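Local coordinates for protein mevalonate kinase (Staphylococcus aureus, PDB 2X7I) that probably catalyses the ATP-dependent phosphorylation of mevalonate to 5-phosphomevalonate, as a GHMP-family kinase of the isoprenoid pathway, at residues Arg99-Ser104 against Met176-Thr181; Gly13-Ile18 against Ser275-Ala280; Asn94-Arg99 against His300-Asn305; Glu251-Ile256 against Glu294-Ala299. All blocks are in the same frame, centred on the assembly; numbering follows the deposited sequence.

Contact 1: residues Arg99-Ser104 against Met176-Thr181; sequences RGLGSS and MVVIDT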
loop_
_atom_site.group_PDB
_atom_site.type_symbol
_atom_site.label_atom_id
_atom_site.label_comp_id
_atom_site.label_asym_id
_atom_site.label_seq_id
_atom_site.Cartn_x
_atom_site.Cartn_y
_atom_site.Cartn_z
ATOM N N ARG A 99 -0.927 -7.873 -1.253
ATOM C CA ARG A 99 -2.120 -7.469 -0.516
ATOM C C ARG A 99 -2.608 -6.073 -0.926
ATOM O O ARG A 99 -3.480 -5.508 -0.274
ATOM C CB ARG A 99 -1.834 -7.457 0.991
ATOM C CG ARG A 99 -1.244 -8.741 1.562
ATOM C CD ARG A 99 -2.065 -9.982 1.269
ATOM N NE ARG A 99 -3.436 -9.886 1.786
ATOM C CZ ARG A 99 -4.202 -10.920 2.138
ATOM N NH1 ARG A 99 -3.756 -12.164 2.067
ATOM N NH2 ARG A 99 -5.431 -10.697 2.583
ATOM N N GLY A 100 -2.030 -5.513 -1.984
ATOM C CA GLY A 100 -2.417 -4.186 -2.460
ATOM C C GLY A 100 -1.837 -3.042 -1.645
ATOM O O GLY A 100 -2.302 -1.918 -1.751
ATOM N N LEU A 101 -0.812 -3.314 -0.837
ATOM C CA LEU A 101 -0.271 -2.292 0.075
ATOM C C LEU A 101 0.844 -1.461 -0.583
ATOM O O LEU A 101 1.503 -0.658 0.075
ATOM C CB LEU A 101 0.163 -2.920 1.402
ATOM C CG LEU A 101 -0.981 -3.630 2.165
ATOM C CD1 LEU A 101 -0.468 -4.556 3.250
ATOM C CD2 LEU A 101 -1.979 -2.662 2.761
ATOM N N GLY A 102 1.027 -1.644 -1.891
ATOM C CA GLY A 102 1.938 -0.824 -2.672
ATOM C C GLY A 102 3.387 -1.235 -2.507
ATOM O O GLY A 102 4.291 -0.401 -2.586
ATOM N N SER A 103 3.606 -2.527 -2.302
ATOM C CA SER A 103 4.918 -3.053 -2.001
ATOM C C SER A 103 5.936 -2.834 -3.125
ATOM O O SER A 103 7.049 -2.372 -2.887
ATOM C CB SER A 103 4.790 -4.541 -1.710
ATOM O OG SER A 103 5.877 -4.987 -0.964
ATOM N N SER A 104 5.564 -3.186 -4.352
ATOM C CA SER A 104 6.451 -2.975 -5.491
ATOM C C SER A 104 6.823 -1.496 -5.666
ATOM O O SER A 104 7.976 -1.165 -5.906
ATOM C CB SER A 104 5.808 -3.500 -6.767
ATOM O OG SER A 104 6.650 -3.234 -7.878
ATOM N N MET A 176 -7.930 3.964 11.122
ATOM C CA MET A 176 -8.269 2.848 10.263
ATOM C C MET A 176 -7.361 1.694 10.645
ATOM O O MET A 176 -6.133 1.830 10.609
ATOM C CB MET A 176 -8.076 3.232 8.794
ATOM C CG MET A 176 -8.305 2.090 7.812
ATOM S SD MET A 176 -8.269 2.608 6.093
ATOM C CE MET A 176 -6.565 3.129 5.878
ATOM N N VAL A 177 -7.964 0.577 11.052
ATOM C CA VAL A 177 -7.219 -0.666 11.271
ATOM C C VAL A 177 -7.140 -1.420 9.951
ATOM O O VAL A 177 -8.157 -1.676 9.319
ATOM C CB VAL A 177 -7.888 -1.573 12.328
ATOM C CG1 VAL A 177 -7.110 -2.875 12.485
ATOM C CG2 VAL A 177 -7.990 -0.850 13.655
ATOM N N VAL A 178 -5.925 -1.761 9.544
ATOM C CA VAL A 178 -5.680 -2.500 8.322
ATOM C C VAL A 178 -5.345 -3.930 8.711
ATOM O O VAL A 178 -4.420 -4.159 9.477
ATOM C CB VAL A 178 -4.530 -1.863 7.529
ATOM C CG1 VAL A 178 -4.190 -2.684 6.292
ATOM C CG2 VAL A 178 -4.888 -0.427 7.153
ATOM N N ILE A 179 -6.120 -4.883 8.207
ATOM C CA ILE A 179 -5.938 -6.293 8.537
ATOM C C ILE A 179 -5.550 -7.111 7.303
ATOM O O ILE A 179 -6.171 -6.997 6.259
ATOM C CB ILE A 179 -7.222 -6.889 9.127
ATOM C CG1 ILE A 179 -7.594 -6.181 10.432
ATOM C CG2 ILE A 179 -7.053 -8.390 9.354
ATOM C CD1 ILE A 179 -9.056 -6.328 10.824
ATOM N N ASP A 180 -4.511 -7.928 7.450
ATOM C CA ASP A 180 -4.072 -8.891 6.440
ATOM C C ASP A 180 -4.499 -10.274 6.926
ATOM O O ASP A 180 -4.172 -10.662 8.039
ATOM C CB ASP A 180 -2.543 -8.792 6.288
ATOM C CG ASP A 180 -1.935 -9.910 5.443
ATOM O OD1 ASP A 180 -0.690 -10.033 5.441
ATOM O OD2 ASP A 180 -2.672 -10.664 4.790
ATOM N N THR A 181 -5.243 -11.008 6.103
ATOM C CA THR A 181 -5.741 -12.336 6.489
ATOM C C THR A 181 -4.725 -13.463 6.248
ATOM O O THR A 181 -4.972 -14.599 6.634
ATOM C CB THR A 181 -7.064 -12.687 5.774
ATOM O OG1 THR A 181 -6.819 -12.901 4.379
ATOM C CG2 THR A 181 -8.094 -11.566 5.952
#

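Contact 2: residues Gly13-Ile18 against Ser275-Ala280; sequences GKIILI and SMLLLA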
loop_
_atom_site.group_PDB
_atom_site.type_symbol
_atom_site.label_atom_id
_atom_site.label_comp_id
_atom_site.label_asym_id
_atom_site.label_seq_id
_atom_site.Cartn_x
_atom_site.Cartn_y
_atom_site.Cartn_z
ATOM N N GLY A 13 3.905 2.753 2.046
ATOM C CA GLY A 13 3.067 2.006 1.112
ATOM C C GLY A 13 1.896 2.865 0.656
ATOM O O GLY A 13 1.935 4.090 0.771
ATOM N N LYS A 14 0.844 2.221 0.158
ATOM C CA LYS A 14 -0.412 2.918 -0.141
ATOM C C LYS A 14 -1.614 1.987 0.015
ATOM O O LYS A 14 -1.477 0.768 -0.062
ATOM C CB LYS A 14 -0.356 3.538 -1.539
ATOM C CG LYS A 14 -1.171 2.863 -2.611
ATOM C CD LYS A 14 -0.697 1.462 -2.973
ATOM C CE LYS A 14 -1.871 0.657 -3.518
ATOM N NZ LYS A 14 -1.501 -0.652 -4.091
ATOM N N ILE A 15 -2.788 2.567 0.237
ATOM C CA ILE A 15 -4.029 1.792 0.274
ATOM C C ILE A 15 -5.034 2.367 -0.703
ATOM O O ILE A 15 -5.189 3.578 -0.805
ATOM C CB ILE A 15 -4.658 1.752 1.692
ATOM C CG1 ILE A 15 -3.636 1.226 2.705
ATOM C CG2 ILE A 15 -5.931 0.888 1.692
ATOM C CD1 ILE A 15 -4.214 0.348 3.799
ATOM N N ILE A 16 -5.690 1.481 -1.449
ATOM C CA ILE A 16 -6.851 1.847 -2.238
ATOM C C ILE A 16 -8.018 1.726 -1.275
ATOM O O ILE A 16 -8.455 0.619 -0.959
ATOM C CB ILE A 16 -7.058 0.906 -3.450
ATOM C CG1 ILE A 16 -5.822 0.877 -4.367
ATOM C CG2 ILE A 16 -8.274 1.333 -4.247
ATOM C CD1 ILE A 16 -5.420 2.234 -4.930
ATOM N N LEU A 17 -8.488 2.862 -0.765
ATOM C CA LEU A 17 -9.610 2.873 0.168
ATOM C C LEU A 17 -10.861 2.299 -0.485
ATOM O O LEU A 17 -11.563 1.481 0.110
ATOM C CB LEU A 17 -9.900 4.293 0.633
ATOM C CG LEU A 17 -8.925 4.917 1.635
ATOM C CD1 LEU A 17 -9.468 6.279 2.038
ATOM C CD2 LEU A 17 -8.720 4.047 2.859
ATOM N N ILE A 18 -11.129 2.752 -1.710
ATOM C CA ILE A 18 -12.260 2.290 -2.507
ATOM C C ILE A 18 -11.766 2.225 -3.935
ATOM O O ILE A 18 -11.074 3.138 -4.394
ATOM C CB ILE A 18 -13.440 3.267 -2.474
ATOM C CG1 ILE A 18 -13.778 3.687 -1.053
ATOM C CG2 ILE A 18 -14.678 2.657 -3.119
ATOM C CD1 ILE A 18 -14.427 5.065 -0.989
ATOM N N SER A 275 -6.506 -6.243 1.853
ATOM C CA SER A 275 -6.640 -5.828 3.244
ATOM C C SER A 275 -8.110 -5.820 3.638
ATOM O O SER A 275 -9.001 -5.719 2.777
ATOM C CB SER A 275 -6.051 -4.429 3.452
ATOM O OG SER A 275 -4.668 -4.408 3.139
ATOM N N MET A 276 -8.352 -5.949 4.938
ATOM C CA MET A 276 -9.632 -5.557 5.522
ATOM C C MET A 276 -9.356 -4.226 6.184
ATOM O O MET A 276 -8.347 -4.084 6.878
ATOM C CB MET A 276 -10.130 -6.574 6.549
ATOM C CG MET A 276 -11.571 -6.337 6.992
ATOM S SD MET A 276 -12.260 -7.645 8.040
ATOM C CE MET A 276 -11.798 -7.021 9.631
ATOM N N LEU A 277 -10.225 -3.252 5.943
ATOM C CA LEU A 277 -10.091 -1.918 6.514
ATOM C C LEU A 277 -11.239 -1.672 7.502
ATOM O O LEU A 277 -12.408 -1.752 7.118
ATOM C CB LEU A 277 -10.115 -0.862 5.402
ATOM C CG LEU A 277 -9.247 -1.134 4.164
ATOM C CD1 LEU A 277 -9.498 -0.115 3.068
ATOM C CD2 LEU A 277 -7.779 -1.163 4.530
ATOM N N LEU A 278 -10.908 -1.386 8.762
ATOM C CA LEU A 278 -11.923 -1.084 9.782
ATOM C C LEU A 278 -11.711 0.325 10.321
ATOM O O LEU A 278 -10.582 0.720 10.595
ATOM C CB LEU A 278 -11.866 -2.087 10.947
ATOM C CG LEU A 278 -12.024 -3.570 10.578
ATOM C CD1 LEU A 278 -11.743 -4.480 11.780
ATOM C CD2 LEU A 278 -13.403 -3.830 10.018
ATOM N N LEU A 279 -12.802 1.069 10.479
ATOM C CA LEU A 279 -12.735 2.450 10.918
ATOM C C LEU A 279 -13.074 2.555 12.400
ATOM O O LEU A 279 -14.070 2.003 12.860
ATOM C CB LEU A 279 -13.680 3.323 10.085
ATOM C CG LEU A 279 -13.365 3.463 8.591
ATOM C CD1 LEU A 279 -14.219 4.561 7.973
ATOM C CD2 LEU A 279 -11.883 3.755 8.342
ATOM N N ALA A 280 -12.218 3.255 13.140
ATOM C CA ALA A 280 -12.396 3.470 14.573
ATOM C C ALA A 280 -12.272 4.954 14.837
ATOM O O ALA A 280 -11.550 5.649 14.125
ATOM C CB ALA A 280 -11.353 2.715 15.356
#

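Contact 3: residues Asn94-Arg99 against His300-Asn305; sequences NLPPSR and HTWIEN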
loop_
_atom_site.group_PDB
_atom_site.type_symbol
_atom_site.label_atom_id
_atom_site.label_comp_id
_atom_site.label_asym_id
_atom_site.label_seq_id
_atom_site.Cartn_x
_atom_site.Cartn_y
_atom_site.Cartn_z
ATOM N N ASN A 94 8.157 -3.769 6.068
ATOM C CA ASN A 94 7.063 -3.943 7.002
ATOM C C ASN A 94 5.815 -4.551 6.331
ATOM O O ASN A 94 4.823 -4.865 7.002
ATOM C CB ASN A 94 6.687 -2.541 7.503
ATOM C CG ASN A 94 5.855 -2.572 8.737
ATOM O OD1 ASN A 94 5.708 -3.622 9.365
ATOM N ND2 ASN A 94 5.303 -1.424 9.111
ATOM N N LEU A 95 5.878 -4.691 5.005
ATOM C CA LEU A 95 4.708 -4.922 4.156
ATOM C C LEU A 95 4.660 -6.334 3.598
ATOM O O LEU A 95 5.671 -6.856 3.154
ATOM C CB LEU A 95 4.720 -3.940 2.988
ATOM C CG LEU A 95 4.618 -2.471 3.385
ATOM C CD1 LEU A 95 4.782 -1.579 2.168
ATOM C CD2 LEU A 95 3.304 -2.209 4.073
ATOM N N PRO A 96 3.478 -6.967 3.626
ATOM C CA PRO A 96 3.332 -8.289 3.039
ATOM C C PRO A 96 3.206 -8.171 1.527
ATOM O O PRO A 96 2.786 -7.125 1.019
ATOM C CB PRO A 96 2.020 -8.787 3.646
ATOM C CG PRO A 96 1.224 -7.578 3.815
ATOM C CD PRO A 96 2.202 -6.485 4.182
ATOM N N PRO A 97 3.579 -9.229 0.806
ATOM C CA PRO A 97 3.425 -9.189 -0.627
ATOM C C PRO A 97 1.968 -9.439 -1.068
ATOM O O PRO A 97 1.234 -10.203 -0.411
ATOM C CB PRO A 97 4.334 -10.320 -1.089
ATOM C CG PRO A 97 4.284 -11.310 0.051
ATOM C CD PRO A 97 4.112 -10.516 1.283
ATOM N N SER A 98 1.578 -8.767 -2.155
ATOM C CA SER A 98 0.375 -9.070 -2.932
ATOM C C SER A 98 -0.946 -8.799 -2.206
ATOM O O SER A 98 -1.961 -9.418 -2.529
ATOM C CB SER A 98 0.416 -10.523 -3.437
ATOM O OG SER A 98 1.591 -10.749 -4.198
ATOM N N ARG A 99 -0.927 -7.873 -1.253
ATOM C CA ARG A 99 -2.120 -7.469 -0.516
ATOM C C ARG A 99 -2.608 -6.073 -0.926
ATOM O O ARG A 99 -3.480 -5.508 -0.274
ATOM C CB ARG A 99 -1.834 -7.457 0.991
ATOM C CG ARG A 99 -1.244 -8.741 1.562
ATOM C CD ARG A 99 -2.065 -9.982 1.269
ATOM N NE ARG A 99 -3.436 -9.886 1.786
ATOM C CZ ARG A 99 -4.202 -10.920 2.138
ATOM N NH1 ARG A 99 -3.756 -12.164 2.067
ATOM N NH2 ARG A 99 -5.431 -10.697 2.583
ATOM N N HIS A 300 -1.772 -10.387 10.320
ATOM C CA HIS A 300 -0.993 -9.159 10.551
ATOM C C HIS A 300 -1.928 -7.953 10.576
ATOM O O HIS A 300 -2.943 -7.940 9.883
ATOM C CB HIS A 300 0.071 -8.952 9.460
ATOM C CG HIS A 300 0.858 -10.183 9.126
ATOM N ND1 HIS A 300 1.940 -10.606 9.867
ATOM C CD2 HIS A 300 0.716 -11.085 8.124
ATOM C CE1 HIS A 300 2.431 -11.714 9.337
ATOM N NE2 HIS A 300 1.709 -12.023 8.274
ATOM N N THR A 301 -1.586 -6.949 11.376
ATOM C CA THR A 301 -2.397 -5.740 11.481
ATOM C C THR A 301 -1.562 -4.465 11.544
ATOM O O THR A 301 -0.390 -4.503 11.878
ATOM C CB THR A 301 -3.335 -5.784 12.710
ATOM O OG1 THR A 301 -2.559 -5.954 13.902
ATOM C CG2 THR A 301 -4.344 -6.935 12.578
ATOM N N TRP A 302 -2.183 -3.345 11.180
ATOM C CA TRP A 302 -1.580 -2.010 11.318
ATOM C C TRP A 302 -2.639 -0.998 11.748
ATOM O O TRP A 302 -3.813 -1.129 11.399
ATOM C CB TRP A 302 -0.992 -1.521 9.990
ATOM C CG TRP A 302 0.062 -2.384 9.358
ATOM C CD1 TRP A 302 1.406 -2.230 9.451
ATOM C CD2 TRP A 302 -0.154 -3.506 8.496
ATOM N NE1 TRP A 302 2.052 -3.195 8.708
ATOM C CE2 TRP A 302 1.114 -3.992 8.114
ATOM C CE3 TRP A 302 -1.297 -4.154 8.017
ATOM C CZ2 TRP A 302 1.273 -5.094 7.276
ATOM C CZ3 TRP A 302 -1.139 -5.244 7.182
ATOM C CH2 TRP A 302 0.134 -5.705 6.815
ATOM N N ILE A 303 -2.217 0.022 12.483
ATOM C CA ILE A 303 -3.090 1.122 12.832
ATOM C C ILE A 303 -2.635 2.357 12.070
ATOM O O ILE A 303 -1.491 2.789 12.200
ATOM C CB ILE A 303 -3.099 1.398 14.351
ATOM C CG1 ILE A 303 -3.731 0.223 15.105
ATOM C CG2 ILE A 303 -3.867 2.679 14.649
ATOM C CD1 ILE A 303 -3.612 0.317 16.616
ATOM N N GLU A 304 -3.538 2.903 11.260
ATOM C CA GLU A 304 -3.282 4.107 10.488
ATOM C C GLU A 304 -4.045 5.282 11.098
ATOM O O GLU A 304 -5.278 5.258 11.169
ATOM C CB GLU A 304 -3.730 3.885 9.041
ATOM C CG GLU A 304 -3.398 5.026 8.066
ATOM C CD GLU A 304 -1.924 5.102 7.693
ATOM O OE1 GLU A 304 -1.175 4.130 7.948
ATOM O OE2 GLU A 304 -1.517 6.142 7.128
ATOM N N ASN A 305 -3.311 6.299 11.541
ATOM C CA ASN A 305 -3.911 7.586 11.905
ATOM C C ASN A 305 -4.282 8.304 10.619
ATOM O O ASN A 305 -3.459 8.397 9.711
ATOM C CB ASN A 305 -2.930 8.438 12.710
ATOM C CG ASN A 305 -3.579 9.682 13.323
ATOM O OD1 ASN A 305 -4.637 10.150 12.883
ATOM N ND2 ASN A 305 -2.931 10.226 14.344
#

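Contact 4: residues Glu251-Ile256 against Glu294-Ala299; sequences EQLMKI and EKAGAA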
loop_
_atom_site.group_PDB
_atom_site.type_symbol
_atom_site.label_atom_id
_atom_site.label_comp_id
_atom_site.label_asym_id
_atom_site.label_seq_id
_atom_site.Cartn_x
_atom_site.Cartn_y
_atom_site.Cartn_z
ATOM N N GLU A 251 -16.077 -12.615 6.946
ATOM C CA GLU A 251 -17.189 -11.871 7.533
ATOM C C GLU A 251 -17.143 -11.960 9.059
ATOM O O GLU A 251 -17.423 -10.980 9.743
ATOM C CB GLU A 251 -18.547 -12.348 6.987
ATOM C CG GLU A 251 -18.722 -12.258 5.449
ATOM C CD GLU A 251 -18.195 -10.956 4.816
ATOM O OE1 GLU A 251 -17.651 -11.031 3.691
ATOM O OE2 GLU A 251 -18.326 -9.870 5.423
ATOM N N GLN A 252 -16.760 -13.125 9.576
ATOM C CA GLN A 252 -16.608 -13.334 11.020
ATOM C C GLN A 252 -15.475 -12.481 11.609
ATOM O O GLN A 252 -15.548 -12.071 12.761
ATOM C CB GLN A 252 -16.367 -14.820 11.328
ATOM C CG GLN A 252 -16.605 -15.223 12.793
ATOM C CD GLN A 252 -18.029 -15.727 13.077
ATOM O OE1 GLN A 252 -19.010 -15.246 12.501
ATOM N NE2 GLN A 252 -18.136 -16.699 13.979
ATOM N N LEU A 253 -14.435 -12.221 10.822
ATOM C CA LEU A 253 -13.344 -11.362 11.264
ATOM C C LEU A 253 -13.806 -9.905 11.346
ATOM O O LEU A 253 -13.455 -9.192 12.285
ATOM C CB LEU A 253 -12.140 -11.491 10.326
ATOM C CG LEU A 253 -10.773 -11.066 10.873
ATOM C CD1 LEU A 253 -10.413 -11.863 12.120
ATOM C CD2 LEU A 253 -9.703 -11.251 9.805
ATOM N N MET A 254 -14.593 -9.459 10.373
ATOM C CA MET A 254 -15.160 -8.117 10.425
ATOM C C MET A 254 -16.175 -7.996 11.574
ATOM O O MET A 254 -16.220 -6.984 12.267
ATOM C CB MET A 254 -15.813 -7.752 9.094
ATOM C CG MET A 254 -16.088 -6.266 8.947
ATOM S SD MET A 254 -16.970 -5.873 7.434
ATOM C CE MET A 254 -15.644 -6.059 6.235
ATOM N N LYS A 255 -16.975 -9.040 11.773
ATOM C CA LYS A 255 -17.915 -9.108 12.889
ATOM C C LYS A 255 -17.200 -8.906 14.227
ATOM O O LYS A 255 -17.691 -8.185 15.092
ATOM C CB LYS A 255 -18.634 -10.459 12.878
ATOM C CG LYS A 255 -19.653 -10.683 13.996
ATOM C CD LYS A 255 -19.826 -12.179 14.267
ATOM C CE LYS A 255 -20.995 -12.468 15.194
ATOM N NZ LYS A 255 -22.294 -12.092 14.569
ATOM N N ILE A 256 -16.043 -9.545 14.387
ATOM C CA ILE A 256 -15.224 -9.394 15.596
ATOM C C ILE A 256 -14.652 -7.975 15.741
ATOM O O ILE A 256 -14.592 -7.441 16.849
ATOM C CB ILE A 256 -14.086 -10.449 15.641
ATOM C CG1 ILE A 256 -14.661 -11.812 16.040
ATOM C CG2 ILE A 256 -12.989 -10.043 16.623
ATOM C CD1 ILE A 256 -13.668 -12.938 15.991
ATOM N N GLU A 294 -6.465 -10.120 16.043
ATOM C CA GLU A 294 -5.266 -10.967 16.077
ATOM C C GLU A 294 -5.574 -12.250 16.849
ATOM O O GLU A 294 -5.266 -13.355 16.398
ATOM C CB GLU A 294 -4.102 -10.240 16.757
ATOM C CG GLU A 294 -3.692 -8.915 16.107
ATOM C CD GLU A 294 -2.446 -9.005 15.239
ATOM O OE1 GLU A 294 -1.618 -8.067 15.321
ATOM O OE2 GLU A 294 -2.297 -9.994 14.478
ATOM N N LYS A 295 -6.190 -12.079 18.018
ATOM C CA LYS A 295 -6.643 -13.193 18.852
ATOM C C LYS A 295 -7.525 -14.158 18.049
ATOM O O LYS A 295 -7.436 -15.380 18.219
ATOM C CB LYS A 295 -7.394 -12.639 20.072
ATOM C CG LYS A 295 -7.899 -13.664 21.074
ATOM C CD LYS A 295 -8.371 -12.972 22.353
ATOM C CE LYS A 295 -9.281 -13.863 23.187
ATOM N NZ LYS A 295 -8.610 -15.130 23.588
ATOM N N ALA A 296 -8.348 -13.599 17.158
ATOM C CA ALA A 296 -9.239 -14.389 16.300
ATOM C C ALA A 296 -8.583 -14.847 14.992
ATOM O O ALA A 296 -9.272 -15.342 14.094
ATOM C CB ALA A 296 -10.504 -13.600 15.998
ATOM N N GLY A 297 -7.265 -14.669 14.873
ATOM C CA GLY A 297 -6.499 -15.245 13.765
ATOM C C GLY A 297 -5.964 -14.294 12.700
ATOM O O GLY A 297 -5.156 -14.719 11.870
ATOM N N ALA A 298 -6.397 -13.027 12.691
ATOM C CA ALA A 298 -5.844 -12.053 11.737
ATOM C C ALA A 298 -4.332 -12.196 11.748
ATOM O O ALA A 298 -3.713 -12.106 12.808
ATOM C CB ALA A 298 -6.231 -10.638 12.102
ATOM N N ALA A 299 -3.738 -12.447 10.581
ATOM C CA ALA A 299 -2.307 -12.761 10.513
ATOM C C ALA A 299 -1.432 -11.554 10.856
ATOM O O ALA A 299 -0.462 -11.690 11.599
ATOM C CB ALA A 299 -1.938 -13.327 9.138
#

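Contact 1: residues Arg99-Ser104 against Met176-Thr181
The glycine-rich loop of a GHMP kinase meets the C-terminal end of strand 175-180, an inner strand of the C-terminal sheet, with R99 and L101 of the loop reaching D180, T181 and V178. R99 carries most of the contact. Its chain starts beside the backbone N (chi1 -53°) and bends again at both following torsions, which curls the guanidinium back over the end of the strand. D180 then meets the flat group from above: OD2 lies 3.0 Å over the guanidinium plane, near its centre, and 3.2 Å from R99 NE. This salt bridge works through charge alone, since no N-H points at the oxygen. The directed bonds go to other partners. R99 NH2 donates to T181 OG1 at 3.2 Å, with the hydroxyl tilted 19° from the guanidinium plane. R99 NE is held by the carbonyl of G274, and D180 OD2 accepts from the backbone N of G182. Two residues further along the loop, L101 CD2 packs on V178 CG1 at 4.2 Å, the side chains lying antiparallel. A citrate, probably from the crystallisation liquor, takes the backbone N-H groups of G100, S103 and S104, consistent with the phosphate-binding loop that leads into a helix in GHMP kinases.

Contact 2: residues Gly13-Ile18 against Ser275-Ala280
L277 points toward 13-18 and divides its two methyls among I15, I16 and L17. With CG beside the backbone N (chi1 -46°), the fork reaches both the I15 side chain and the corner of chain at L17. L277 CD2 faces I15, lying 3.9 Å from I15 CD1 and 4.0 Å from I15 CG2. The ethyl arm and the branch methyl of I15 thus both border the same leucine methyl. The two side chains lie alongside each other rather than meeting end on. L277 CD1 is also 4.0 Å from I15 CG2. The same methyl leans on towards the corner, where L277 CD1 comes 3.9 Å from L17 O and 4.2 Å from L17 CD2. The bond from CA of L17 does not aim at L277; it is CD2 of L17 that comes nearer. No hydrogen bond links the segments, and each residue that touches is buried. The contact joins the two lobes expected of a GHMP kinase: 13-16 lies on the strand that runs from residue 6, in the mixed N-terminal sheet, and 276-280 is an inner strand of the antiparallel C-terminal sheet. Next along from I15, K14 sends its NZ to a salt bridge with D147 and a hydrogen bond to G100 O. F233 of helix 226-243 also packs on L277, and V178 of the adjoining strand packs on I15. The carbonyl of L17, beside which L277 CD1 rests, accepts a hydrogen bond from K266 NZ.

Contact 3: residues Asn94-Arg99 against His300-Asn305
Apolar contact is led by P96 and W302, whose side chains reach out to each other from the two segments. The proline ring presents its CD and CG to the far end of the indole: CD lies 3.4 Å from W302 CH2 and 3.5 Å from W302 CZ2, while CG is 3.7 Å from W302 CH2. With CG of W302 beside the backbone N (chi1 -58°) and the ring plane roughly perpendicular to the plane of CA, CB and CG (chi2 -97°), the six-membered part of the indole is carried farthest out, towards the loop. The polar approaches come from N94. Its backbone O sits in the plane of the indole, at the edge, 3.6 Å from W302 CZ2 and 3.7 Å from W302 NE1. The N94 side-chain amide, placed anti to its own backbone nitrogen, lies alongside W302, its plane inclined 72° to the ring and its ND2 3.7 Å from W302 NE1. None of these approaches is a hydrogen bond; the carbonyl merely borders the rim of the indole. Around this pair, F34 of strand 29-45 meets W302 edge-to-face and V178 of the adjacent strand 175-180 packs against it. T301 and I303, alternating with W302 along edge strand 300-305, pack against helix 283-295, while the 94-99 loop leads from strand 87-93 towards helix 103-119.

Contact 4: residues Glu251-Ile256 against Glu294-Ala299
Two bumps on one helix, L253 and I256, meet the small residues A296 and A298 at the turn that ends another. They stand three residues apart, on the same side of helix 248-259, and the methyl of A296 is offered to both. I256 reaches it with CD1 at 3.2 Å, tighter than carbon atoms normally pack, so the exact spacing is doubtful although the contact itself is clear. L253 forks around the turn: its CD1 lies 4.3 Å from A296 CB and 4.2 Å from A296 O, while CD2 moves on to A298 CB at 4.2 Å. With CG of L253 anti to the backbone N (chi1 -159°), the fork straddles the turn and reaches both alanines. The turn is a Schellman motif, with G297 (positive phi) as C-prime residue: G297 N bonds to E294 O at 2.8 Å, and A298 N bonds to V293 O. V293 of helix 283-295 and I179 of strand 175-180 both pack on L253 and A298. The contacts of I256 with A292 and of L253 with V293 set helix 248-259 beside helix 283-295, while M254 meets M276 and L278 of the C-terminal sheet.

From the N terminus, 13-18 opens first and waits until 275-280 to close contact 2, tying the N-terminal sheet to the C-terminal one. Within that span 94-99 opens contact 3, which closes last, at 300-305; contacts 2 and 3 therefore cross. Contact 1 runs from 99-104 to 176-181, lies wholly within both longer loops, and shares R99 with contact 3. Contact 4 follows in series after contact 1: it opens at 251-256, inside contact 2, and closes at 294-299, after 275-280, so it crosses contact 2 yet stays within contact 3. Strands 276-280, 175-180 and 300-305 lie side by side, joining contacts 1 to 3 across one sheet, and contact 4 packs its helices against it.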